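Local atomic coordinates of transcriptional activator, putative (Pyrococcus furiosus, PDB entry 1RTW), a protein that is a putative transcriptional activator of the all-helical TENA/THI-4/PQQC family and assembles from four copies of its chain. Residues E34-E37 and K38-N42; Y44-V47 and K48-R52; E84-A87 and Q88-I92; K144-S147 and P148-F152. One frame throughout, in Å; residues are numbered along the deposited sequence.

Contact 1: residues E34-E37 and K38-N42; sequences ENFE and KWLVN
Phe36 meets Trp39 one helical turn further on, its CE1 lying 3.8 Å from Trp39 CZ3. The two rings meet obliquely, their planes 44° apart, with the phenyl centroid 5.6 Å from that of the six-membered indole ring. Phe36 also reaches one residue further, and its CZ touches Leu40 CD1 at 3.8 Å. One phenyl tip is thereby shared by an indole and a leucine methyl, a natural use of a broad apolar ring at a buried position. The torsion of Phe36 explains the reach, since CG stands trans to the backbone N (chi1 177°) and the ring leans along the helix toward its later turn. Glu37 and Lys38, both partly exposed, meet the other segment close to the backbone. Glu37 O accepts from Val41 N at 3.0 Å, and Val41 CG2 rests on the same oxygen at 3.4 Å. Lys38 CB rests on Glu34 O at 3.6 Å. In the same i to i+4 ladder Leu40 N donates to Phe36 O at 2.9 Å. At the far end Asn42 ND2 turns back to Lys38 O at 2.8 Å, nearly straight at 175°; this carbonyl also accepts from Asn42 N, the two donors coming from opposite faces of its plane. Among the neighbouring elements, Tyr149 stacks on Phe36, Trp156 of helix 150-157 packs on Trp39 and Phe152 on Leu40, and Trp39 NE1 is hydrogen-bonded to Tyr132 OH of helix 118-142.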
loop_
_atom_site.group_PDB
_atom_site.type_symbol
_atom_site.label_atom_id
_atom_site.label_comp_id
_atom_site.label_asym_id
_atom_site.label_seq_id
_atom_site.Cartn_x
_atom_site.Cartn_y
_atom_site.Cartn_z
ATOM N N GLU B 34 -36.873 -11.540 -3.908
ATOM C CA GLU B 34 -35.887 -11.097 -4.896
ATOM C C GLU B 34 -35.063 -9.899 -4.452
ATOM O O GLU B 34 -33.879 -9.803 -4.771
ATOM C CB GLU B 34 -36.574 -10.746 -6.222
ATOM C CG GLU B 34 -37.311 -11.897 -6.897
ATOM C CD GLU B 34 -38.517 -12.374 -6.107
ATOM O OE1 GLU B 34 -39.423 -11.553 -5.838
ATOM O OE2 GLU B 34 -38.549 -13.569 -5.743
ATOM N N ASN B 35 -35.706 -8.972 -3.750
ATOM C CA ASN B 35 -35.034 -7.773 -3.276
ATOM C C ASN B 35 -34.048 -8.094 -2.158
ATOM O O ASN B 35 -32.946 -7.549 -2.123
ATOM C CB ASN B 35 -36.063 -6.731 -2.840
ATOM C CG ASN B 35 -36.981 -6.311 -3.982
ATOM O OD1 ASN B 35 -38.189 -6.169 -3.805
ATOM N ND2 ASN B 35 -36.408 -6.126 -5.166
ATOM N N PHE B 36 -34.432 -9.007 -1.268
ATOM C CA PHE B 36 -33.555 -9.409 -0.183
ATOM C C PHE B 36 -32.359 -10.182 -0.731
ATOM O O PHE B 36 -31.231 -10.003 -0.260
ATOM C CB PHE B 36 -34.287 -10.278 0.848
ATOM C CG PHE B 36 -33.396 -10.777 1.940
ATOM C CD1 PHE B 36 -33.058 -9.949 3.010
ATOM C CD2 PHE B 36 -32.822 -12.044 1.861
ATOM C CE1 PHE B 36 -32.156 -10.371 3.975
ATOM C CE2 PHE B 36 -31.914 -12.475 2.826
ATOM C CZ PHE B 36 -31.581 -11.632 3.884
ATOM N N GLU B 37 -32.603 -11.045 -1.714
ATOM C CA GLU B 37 -31.530 -11.836 -2.301
ATOM C C GLU B 37 -30.463 -10.953 -2.931
ATOM O O GLU B 37 -29.269 -11.175 -2.730
ATOM C CB GLU B 37 -32.073 -12.828 -3.328
ATOM C CG GLU B 37 -30.979 -13.620 -4.037
ATOM C CD GLU B 37 -31.495 -14.833 -4.820
ATOM O OE1 GLU B 37 -32.523 -15.435 -4.424
ATOM O OE2 GLU B 37 -30.844 -15.203 -5.822
ATOM N N LYS B 38 -30.897 -9.946 -3.679
ATOM C CA LYS B 38 -29.976 -9.029 -4.331
ATOM C C LYS B 38 -29.157 -8.270 -3.284
ATOM O O LYS B 38 -27.953 -8.087 -3.445
ATOM C CB LYS B 38 -30.742 -8.059 -5.241
ATOM C CG LYS B 38 -29.851 -7.193 -6.112
ATOM C CD LYS B 38 -30.612 -6.638 -7.296
ATOM C CE LYS B 38 -30.995 -7.737 -8.277
ATOM N NZ LYS B 38 -29.782 -8.397 -8.848
ATOM N N TRP B 39 -29.804 -7.851 -2.199
ATOM C CA TRP B 39 -29.098 -7.144 -1.142
ATOM C C TRP B 39 -28.067 -8.064 -0.496
ATOM O O TRP B 39 -26.954 -7.643 -0.215
ATOM C CB TRP B 39 -30.056 -6.618 -0.063
ATOM C CG TRP B 39 -29.308 -6.132 1.161
ATOM C CD1 TRP B 39 -28.698 -4.920 1.323
ATOM C CD2 TRP B 39 -29.002 -6.894 2.341
ATOM N NE1 TRP B 39 -28.024 -4.884 2.518
ATOM C CE2 TRP B 39 -28.192 -6.081 3.162
ATOM C CE3 TRP B 39 -29.330 -8.186 2.777
ATOM C CZ2 TRP B 39 -27.696 -6.523 4.403
ATOM C CZ3 TRP B 39 -28.835 -8.625 4.012
ATOM C CH2 TRP B 39 -28.030 -7.794 4.809
ATOM N N LEU B 40 -28.456 -9.317 -0.275
ATOM C CA LEU B 40 -27.603 -10.320 0.349
ATOM C C LEU B 40 -26.314 -10.556 -0.437
ATOM O O LEU B 40 -25.220 -10.444 0.114
ATOM C CB LEU B 40 -28.374 -11.636 0.491
ATOM C CG LEU B 40 -27.773 -12.715 1.384
ATOM C CD1 LEU B 40 -28.026 -12.372 2.837
ATOM C CD2 LEU B 40 -28.384 -14.050 1.054
ATOM N N VAL B 41 -26.448 -10.874 -1.721
ATOM C CA VAL B 41 -25.302 -11.123 -2.600
ATOM C C VAL B 41 -24.333 -9.939 -2.610
ATOM O O VAL B 41 -23.121 -10.113 -2.541
ATOM C CB VAL B 41 -25.779 -11.394 -4.052
ATOM C CG1 VAL B 41 -24.614 -11.472 -5.001
ATOM C CG2 VAL B 41 -26.587 -12.701 -4.116
ATOM N N ASN B 42 -24.878 -8.732 -2.662
ATOM C CA ASN B 42 -24.048 -7.542 -2.696
ATOM C C ASN B 42 -23.460 -7.138 -1.355
ATOM O O ASN B 42 -22.325 -6.667 -1.287
ATOM C CB ASN B 42 -24.805 -6.385 -3.334
ATOM C CG ASN B 42 -24.946 -6.552 -4.821
ATOM O OD1 ASN B 42 -24.102 -6.097 -5.595
ATOM N ND2 ASN B 42 -26.008 -7.221 -5.237
#

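Contact 2: residues Y44-V47 and K48-R52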
loop_
_atom_site.group_PDB
_atom_site.type_symbol
_atom_site.label_atom_id
_atom_site.label_comp_id
_atom_site.label_asym_id
_atom_site.label_seq_id
_atom_site.Cartn_x
_atom_site.Cartn_y
_atom_site.Cartn_z
ATOM N N TYR B 44 -22.730 -9.197 1.007
ATOM C CA TYR B 44 -21.765 -10.240 1.333
ATOM C C TYR B 44 -20.418 -9.848 0.729
ATOM O O TYR B 44 -19.367 -10.025 1.350
ATOM C CB TYR B 44 -22.232 -11.577 0.766
ATOM C CG TYR B 44 -21.276 -12.710 1.006
ATOM C CD1 TYR B 44 -21.023 -13.168 2.295
ATOM C CD2 TYR B 44 -20.655 -13.354 -0.059
ATOM C CE1 TYR B 44 -20.182 -14.250 2.520
ATOM C CE2 TYR B 44 -19.808 -14.438 0.150
ATOM C CZ TYR B 44 -19.581 -14.879 1.443
ATOM O OH TYR B 44 -18.765 -15.959 1.647
ATOM N N TYR B 45 -20.471 -9.311 -0.489
ATOM C CA TYR B 45 -19.287 -8.846 -1.188
ATOM C C TYR B 45 -18.713 -7.647 -0.431
ATOM O O TYR B 45 -17.501 -7.534 -0.255
ATOM C CB TYR B 45 -19.654 -8.411 -2.601
ATOM C CG TYR B 45 -18.522 -7.774 -3.363
ATOM C CD1 TYR B 45 -18.470 -6.389 -3.555
ATOM C CD2 TYR B 45 -17.531 -8.555 -3.932
ATOM C CE1 TYR B 45 -17.448 -5.804 -4.311
ATOM C CE2 TYR B 45 -16.505 -7.986 -4.689
ATOM C CZ TYR B 45 -16.469 -6.614 -4.873
ATOM O OH TYR B 45 -15.439 -6.082 -5.620
ATOM N N PHE B 46 -19.590 -6.772 0.044
ATOM C CA PHE B 46 -19.137 -5.604 0.781
ATOM C C PHE B 46 -18.452 -5.999 2.090
ATOM O O PHE B 46 -17.406 -5.468 2.423
ATOM C CB PHE B 46 -20.309 -4.650 1.075
ATOM C CG PHE B 46 -19.904 -3.415 1.842
ATOM C CD1 PHE B 46 -19.312 -2.336 1.186
ATOM C CD2 PHE B 46 -20.022 -3.369 3.226
ATOM C CE1 PHE B 46 -18.834 -1.234 1.906
ATOM C CE2 PHE B 46 -19.543 -2.264 3.959
ATOM C CZ PHE B 46 -18.947 -1.200 3.296
ATOM N N VAL B 47 -19.043 -6.941 2.819
ATOM C CA VAL B 47 -18.492 -7.374 4.108
ATOM C C VAL B 47 -17.085 -7.939 3.957
ATOM O O VAL B 47 -16.189 -7.605 4.736
ATOM C CB VAL B 47 -19.425 -8.402 4.793
ATOM C CG1 VAL B 47 -18.746 -9.014 6.004
ATOM C CG2 VAL B 47 -20.744 -7.729 5.200
ATOM N N LYS B 48 -16.893 -8.777 2.941
ATOM C CA LYS B 48 -15.590 -9.377 2.680
ATOM C C LYS B 48 -14.537 -8.291 2.496
ATOM O O LYS B 48 -13.451 -8.356 3.073
ATOM C CB LYS B 48 -15.625 -10.257 1.417
ATOM C CG LYS B 48 -16.244 -11.639 1.616
ATOM C CD LYS B 48 -16.114 -12.524 0.379
ATOM C CE LYS B 48 -16.915 -11.971 -0.795
ATOM N NZ LYS B 48 -16.854 -12.865 -1.987
ATOM N N ASN B 49 -14.881 -7.275 1.717
ATOM C CA ASN B 49 -13.947 -6.198 1.441
ATOM C C ASN B 49 -13.830 -5.205 2.564
ATOM O O ASN B 49 -12.823 -4.517 2.687
ATOM C CB ASN B 49 -14.310 -5.526 0.135
ATOM C CG ASN B 49 -14.014 -6.409 -1.044
ATOM O OD1 ASN B 49 -12.849 -6.691 -1.333
ATOM N ND2 ASN B 49 -15.060 -6.884 -1.713
ATOM N N ALA B 50 -14.858 -5.152 3.400
ATOM C CA ALA B 50 -14.848 -4.260 4.544
ATOM C C ALA B 50 -13.812 -4.821 5.541
ATOM O O ALA B 50 -13.158 -4.079 6.277
ATOM C CB ALA B 50 -16.238 -4.197 5.156
ATOM N N LEU B 51 -13.648 -6.138 5.519
ATOM C CA LEU B 51 -12.683 -6.828 6.359
ATOM C C LEU B 51 -11.269 -6.440 5.898
ATOM O O LEU B 51 -10.400 -6.167 6.715
ATOM C CB LEU B 51 -12.881 -8.336 6.211
ATOM C CG LEU B 51 -13.374 -9.186 7.383
ATOM C CD1 LEU B 51 -14.144 -8.380 8.372
ATOM C CD2 LEU B 51 -14.201 -10.330 6.834
ATOM N N ARG B 52 -11.059 -6.450 4.584
ATOM C CA ARG B 52 -9.784 -6.080 3.978
ATOM C C ARG B 52 -9.475 -4.619 4.303
ATOM O O ARG B 52 -8.328 -4.255 4.543
ATOM C CB ARG B 52 -9.856 -6.252 2.453
ATOM C CG ARG B 52 -9.960 -7.683 1.985
ATOM C CD ARG B 52 -9.674 -7.812 0.501
ATOM N NE ARG B 52 -9.565 -9.213 0.096
ATOM C CZ ARG B 52 -10.566 -9.914 -0.428
ATOM N NH1 ARG B 52 -11.743 -9.334 -0.612
ATOM N NH2 ARG B 52 -10.403 -11.189 -0.767
HETATM O O HOH W 1 -16.679 -15.933 -0.683
#
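Tyr45 O is gripped twice by Asn49, through the side-chain ND2 at 2.9 Å and through the backbone N at 3.3 Å. The two donors approach from opposite faces of the carbonyl plane, and the hydrogen bond from the side-chain amide is well bent (134°), with ND2 raised above that plane. The same ND2 lies over the centre of one face of the Tyr45 ring, 3.5 Å from Tyr45 CZ, with ring and amide planes 66° apart. Asparagine suits this buried place because its other end is used as well: Asn49 OD1 accepts from Arg52 NH1 at 3.0 Å. All this happens inside helix 33-60 of the all-helical fold, whose sides here face helices 66-89 and 100-115 and a second subunit. Lys48 folds back along the helix, its CG trans to the carbonyl carbon (chi1 -79°), and brings CE to 3.9 Å from Tyr44 CE2. A water donates to Tyr44 OH at 3.1 Å and accepts weakly from Lys48 NZ, while Tyr44 OH is hydrogen-bonded to Glu84. Lys48 and Arg52 both form salt bridges with Asp63 of the second subunit. On another side Phe46 CE2 packs on Ala50 CB at 4.0 Å, and the small methyl lies near a bound phosphate ion.

Contact 3: residues E84-A87 and Q88-I92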
loop_
_atom_site.group_PDB
_atom_site.type_symbol
_atom_site.label_atom_id
_atom_site.label_comp_id
_atom_site.label_asym_id
_atom_site.label_seq_id
_atom_site.Cartn_x
_atom_site.Cartn_y
_atom_site.Cartn_z
ATOM N N GLU B 84 -23.359 -16.780 4.887
ATOM C CA GLU B 84 -23.273 -18.115 4.306
ATOM C C GLU B 84 -24.349 -19.084 4.790
ATOM O O GLU B 84 -24.871 -19.866 3.999
ATOM C CB GLU B 84 -21.881 -18.693 4.549
ATOM C CG GLU B 84 -20.794 -17.959 3.780
ATOM C CD GLU B 84 -19.432 -18.012 4.455
ATOM O OE1 GLU B 84 -19.290 -18.663 5.518
ATOM O OE2 GLU B 84 -18.500 -17.381 3.917
ATOM N N LYS B 85 -24.673 -19.027 6.081
ATOM C CA LYS B 85 -25.696 -19.894 6.666
ATOM C C LYS B 85 -27.012 -19.551 5.976
ATOM O O LYS B 85 -27.590 -20.378 5.263
ATOM C CB LYS B 85 -25.829 -19.636 8.176
ATOM C CG LYS B 85 -26.283 -20.848 8.992
ATOM C CD LYS B 85 -26.899 -20.433 10.324
ATOM C CE LYS B 85 -28.256 -19.772 10.100
ATOM N NZ LYS B 85 -28.804 -19.080 11.302
ATOM N N LYS B 86 -27.414 -18.290 6.118
ATOM C CA LYS B 86 -28.647 -17.780 5.535
ATOM C C LYS B 86 -28.778 -18.139 4.058
ATOM O O LYS B 86 -29.864 -18.460 3.585
ATOM C CB LYS B 86 -28.709 -16.264 5.709
ATOM C CG LYS B 86 -30.067 -15.680 5.438
ATOM C CD LYS B 86 -31.066 -16.234 6.431
ATOM C CE LYS B 86 -32.470 -15.735 6.158
ATOM N NZ LYS B 86 -33.438 -16.364 7.096
ATOM N N ALA B 87 -27.664 -18.117 3.338
ATOM C CA ALA B 87 -27.677 -18.442 1.920
ATOM C C ALA B 87 -27.939 -19.930 1.647
ATOM O O ALA B 87 -28.511 -20.286 0.617
ATOM C CB ALA B 87 -26.393 -17.997 1.274
ATOM N N GLN B 88 -27.473 -20.791 2.546
ATOM C CA GLN B 88 -27.692 -22.231 2.427
ATOM C C GLN B 88 -29.177 -22.556 2.623
ATOM O O GLN B 88 -29.778 -23.311 1.852
ATOM C CB GLN B 88 -26.889 -22.973 3.493
ATOM C CG GLN B 88 -25.607 -23.598 2.991
ATOM C CD GLN B 88 -25.837 -24.644 1.902
ATOM O OE1 GLN B 88 -26.779 -25.441 1.965
ATOM N NE2 GLN B 88 -24.962 -24.651 0.902
ATOM N N GLU B 89 -29.738 -21.989 3.685
ATOM C CA GLU B 89 -31.136 -22.165 4.058
ATOM C C GLU B 89 -32.081 -21.676 2.972
ATOM O O GLU B 89 -33.162 -22.235 2.788
ATOM C CB GLU B 89 -31.415 -21.425 5.365
ATOM C CG GLU B 89 -30.461 -21.822 6.487
ATOM C CD GLU B 89 -30.719 -21.085 7.791
ATOM O OE1 GLU B 89 -30.512 -21.697 8.862
ATOM O OE2 GLU B 89 -31.120 -19.901 7.752
ATOM N N LEU B 90 -31.657 -20.652 2.241
ATOM C CA LEU B 90 -32.456 -20.086 1.166
ATOM C C LEU B 90 -32.089 -20.646 -0.210
ATOM O O LEU B 90 -32.653 -20.226 -1.220
ATOM C CB LEU B 90 -32.312 -18.562 1.157
ATOM C CG LEU B 90 -33.346 -17.679 1.862
ATOM C CD1 LEU B 90 -33.758 -18.254 3.200
ATOM C CD2 LEU B 90 -32.774 -16.278 2.020
ATOM N N GLY B 91 -31.142 -21.585 -0.247
ATOM C CA GLY B 91 -30.712 -22.179 -1.508
ATOM C C GLY B 91 -30.294 -21.126 -2.520
ATOM O O GLY B 91 -30.545 -21.247 -3.724
ATOM N N ILE B 92 -29.648 -20.083 -2.011
ATOM C CA ILE B 92 -29.201 -18.965 -2.825
ATOM C C ILE B 92 -27.681 -18.957 -3.003
ATOM O O ILE B 92 -26.933 -19.367 -2.117
ATOM C CB ILE B 92 -29.754 -17.632 -2.225
ATOM C CG1 ILE B 92 -29.019 -16.407 -2.778
ATOM C CG2 ILE B 92 -29.729 -17.682 -0.702
ATOM C CD1 ILE B 92 -27.853 -15.936 -1.928
#
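Ala87 O receives Ile92 N at 2.9 Å, the long closing bond of the Schellman motif that ends helix 66-89. The second bond back into the last turn runs from Gly91 N to Gln88 O. Gly91 takes a positive phi (54°), which glycine adopts readily, and this reverses the chain so that Ile92 returns over Ala87. There Ile92 CG2, wedged between its own backbone N and carbonyl carbon, sits against Ala87 O at 3.2 Å and Ala87 CA at 3.4 Å, with Ala87 CB at 3.9 Å; the short alanine leaves the returning isoleucine close to the helix. On the outer side Lys85 and Glu89 are paired one turn apart. Lys85 bends at chi3 (71°) and Glu89 stays extended beyond CG, and the chains cross with Lys85 CE, rather than its ammonium nitrogen, nearest the carboxylate. The ion pair is consequently long, Lys85 NZ to Glu89 OE1 being 4.0 Å, and probably contributes only modestly; the same ammonium makes another long, weak ion pair with Glu151. Long, flexible charged chains suit this exposed surface. Lys86 differs by its bend at chi2 (63°), which lifts an otherwise extended chain across Glu89 at about a right angle; its ammonium end is hydrogen-bonded to Pro148 O, so the nearby Glu89 carboxylate is a secondary neighbour. The aliphatic part of Lys86 meanwhile serves as apolar surface for Leu90, with Lys86 CE set 4.1 Å from Leu90 CD1.

Contact 4: residues K144-S147 and P148-F152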
loop_
_atom_site.group_PDB
_atom_site.type_symbol
_atom_site.label_atom_id
_atom_site.label_comp_id
_atom_site.label_asym_id
_atom_site.label_seq_id
_atom_site.Cartn_x
_atom_site.Cartn_y
_atom_site.Cartn_z
ATOM N N LYS B 144 -43.158 -4.862 12.923
ATOM C CA LYS B 144 -44.539 -5.214 13.266
ATOM C C LYS B 144 -44.544 -6.594 13.903
ATOM O O LYS B 144 -45.003 -6.766 15.034
ATOM C CB LYS B 144 -45.441 -5.240 12.032
ATOM C CG LYS B 144 -45.589 -3.921 11.303
ATOM C CD LYS B 144 -46.794 -3.962 10.373
ATOM C CE LYS B 144 -46.745 -5.168 9.437
ATOM N NZ LYS B 144 -47.972 -5.293 8.600
ATOM N N GLU B 145 -44.038 -7.576 13.164
ATOM C CA GLU B 145 -43.951 -8.944 13.657
ATOM C C GLU B 145 -42.549 -9.455 13.407
ATOM O O GLU B 145 -41.694 -8.729 12.906
ATOM C CB GLU B 145 -44.981 -9.867 12.994
ATOM C CG GLU B 145 -44.829 -10.050 11.493
ATOM C CD GLU B 145 -45.528 -8.964 10.702
ATOM O OE1 GLU B 145 -46.776 -9.004 10.615
ATOM O OE2 GLU B 145 -44.833 -8.072 10.166
ATOM N N ARG B 146 -42.331 -10.720 13.727
ATOM C CA ARG B 146 -41.029 -11.340 13.584
ATOM C C ARG B 146 -40.667 -11.568 12.124
ATOM O O ARG B 146 -41.453 -12.134 11.367
ATOM C CB ARG B 146 -41.032 -12.659 14.346
ATOM C CG ARG B 146 -39.714 -13.023 14.968
ATOM C CD ARG B 146 -39.349 -12.144 16.147
ATOM N NE ARG B 146 -38.061 -12.567 16.686
ATOM C CZ ARG B 146 -37.393 -11.950 17.657
ATOM N NH1 ARG B 146 -37.886 -10.857 18.227
ATOM N NH2 ARG B 146 -36.216 -12.425 18.049
ATOM N N SER B 147 -39.461 -11.140 11.756
ATOM C CA SER B 147 -38.946 -11.249 10.395
ATOM C C SER B 147 -38.212 -12.549 10.086
ATOM O O SER B 147 -37.665 -13.191 10.980
ATOM C CB SER B 147 -38.003 -10.072 10.114
ATOM O OG SER B 147 -37.202 -10.312 8.971
ATOM N N PRO B 148 -38.225 -12.963 8.805
ATOM C CA PRO B 148 -37.553 -14.180 8.349
ATOM C C PRO B 148 -36.050 -13.901 8.324
ATOM O O PRO B 148 -35.236 -14.798 8.102
ATOM C CB PRO B 148 -38.068 -14.339 6.913
ATOM C CG PRO B 148 -39.345 -13.574 6.885
ATOM C CD PRO B 148 -39.020 -12.376 7.712
ATOM N N TYR B 149 -35.694 -12.635 8.514
ATOM C CA TYR B 149 -34.296 -12.211 8.500
ATOM C C TYR B 149 -33.921 -11.622 9.847
ATOM O O TYR B 149 -33.082 -10.724 9.933
ATOM C CB TYR B 149 -34.083 -11.164 7.404
ATOM C CG TYR B 149 -34.793 -11.509 6.124
ATOM C CD1 TYR B 149 -34.426 -12.633 5.385
ATOM C CD2 TYR B 149 -35.860 -10.740 5.669
ATOM C CE1 TYR B 149 -35.107 -12.986 4.227
ATOM C CE2 TYR B 149 -36.549 -11.086 4.506
ATOM C CZ TYR B 149 -36.164 -12.211 3.795
ATOM O OH TYR B 149 -36.845 -12.583 2.666
ATOM N N GLN B 150 -34.530 -12.160 10.899
ATOM C CA GLN B 150 -34.283 -11.700 12.257
ATOM C C GLN B 150 -32.801 -11.751 12.647
ATOM O O GLN B 150 -32.316 -10.876 13.370
ATOM C CB GLN B 150 -35.122 -12.521 13.237
ATOM C CG GLN B 150 -35.188 -11.942 14.628
ATOM C CD GLN B 150 -35.841 -10.586 14.660
ATOM O OE1 GLN B 150 -36.847 -10.352 13.986
ATOM N NE2 GLN B 150 -35.282 -9.681 15.453
ATOM N N GLU B 151 -32.082 -12.750 12.140
ATOM C CA GLU B 151 -30.655 -12.908 12.439
ATOM C C GLU B 151 -29.887 -11.615 12.161
ATOM O O GLU B 151 -29.146 -11.130 13.020
ATOM C CB GLU B 151 -30.043 -14.047 11.613
ATOM C CG GLU B 151 -30.825 -15.356 11.645
ATOM C CD GLU B 151 -31.525 -15.653 10.325
ATOM O OE1 GLU B 151 -32.382 -14.840 9.901
ATOM O OE2 GLU B 151 -31.210 -16.703 9.714
ATOM N N PHE B 152 -30.087 -11.063 10.964
ATOM C CA PHE B 152 -29.431 -9.819 10.546
ATOM C C PHE B 152 -29.885 -8.612 11.349
ATOM O O PHE B 152 -29.069 -7.766 11.720
ATOM C CB PHE B 152 -29.683 -9.554 9.063
ATOM C CG PHE B 152 -29.151 -10.621 8.173
ATOM C CD1 PHE B 152 -27.882 -10.519 7.636
ATOM C CD2 PHE B 152 -29.904 -11.753 7.908
ATOM C CE1 PHE B 152 -27.364 -11.529 6.850
ATOM C CE2 PHE B 152 -29.401 -12.770 7.124
ATOM C CZ PHE B 152 -28.125 -12.663 6.592
#
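Ser147 OG accepts the backbone N-H of Tyr149 at 2.8 Å, with an angle of 160° at the hydrogen. The hydroxyl is placed for this by a chi1 of 164°, which sets OG trans to the backbone N and beside the carbonyl carbon. Serine suits the site because its short arm can reach a main-chain donor two residues ahead, an ST turn. A weak bond from Gln150 N to Ser147 O, 3.3 Å long, closes the type I beta turn from Ser147 to Gln150. Pro148 fits its second position, since the proline ring fixes a phi near the value that turn requires. Tyr149 follows as N-cap residue of helix 150-157. Stacking of flat groups forms the second kind of interaction. The Gln150 amide lies over one face of the Arg146 guanidinium, the planes only 17° apart, and Gln150 CD sits above its centre, 3.6 Å from Arg146 CZ. A bend at chi2 of Gln150 folds the amide back over the arginine, while Gln150 NE2 finds its hydrogen-bond partner in Asn154 on the same helix. Apolar packing comes last: Pro148 CB lies over one face of the Tyr149 ring. The chemistry implies a start of helix shaped by a hydroxyl-to-backbone bond and a weak turn bond, with the guanidinium lying flat on the amide, a contact that is probably mild.

Contacts 1 and 2 follow each other along helix 33-60, their centres about 15 Å apart; contact 3 ends helix 66-89, the next in the chain, and contact 4 begins helix 150-157 much later. Contacts 1, 3 and 4 gather at one end of the bundle. Contact 3 lies about 12 Å from contact 1, centre to centre, with Ile92 packing on Leu40 and Glu37, while contact 4, its centre about 16 Å from each of theirs, adds Tyr149 and Phe152 against Phe36 and Lys86. Contact 2 is deeper and beside a second subunit, joined to contact 3 by Tyr44 and Glu84 but not touching contact 4. Helix 33-60 thus ties this end of the chain to the subunit interface.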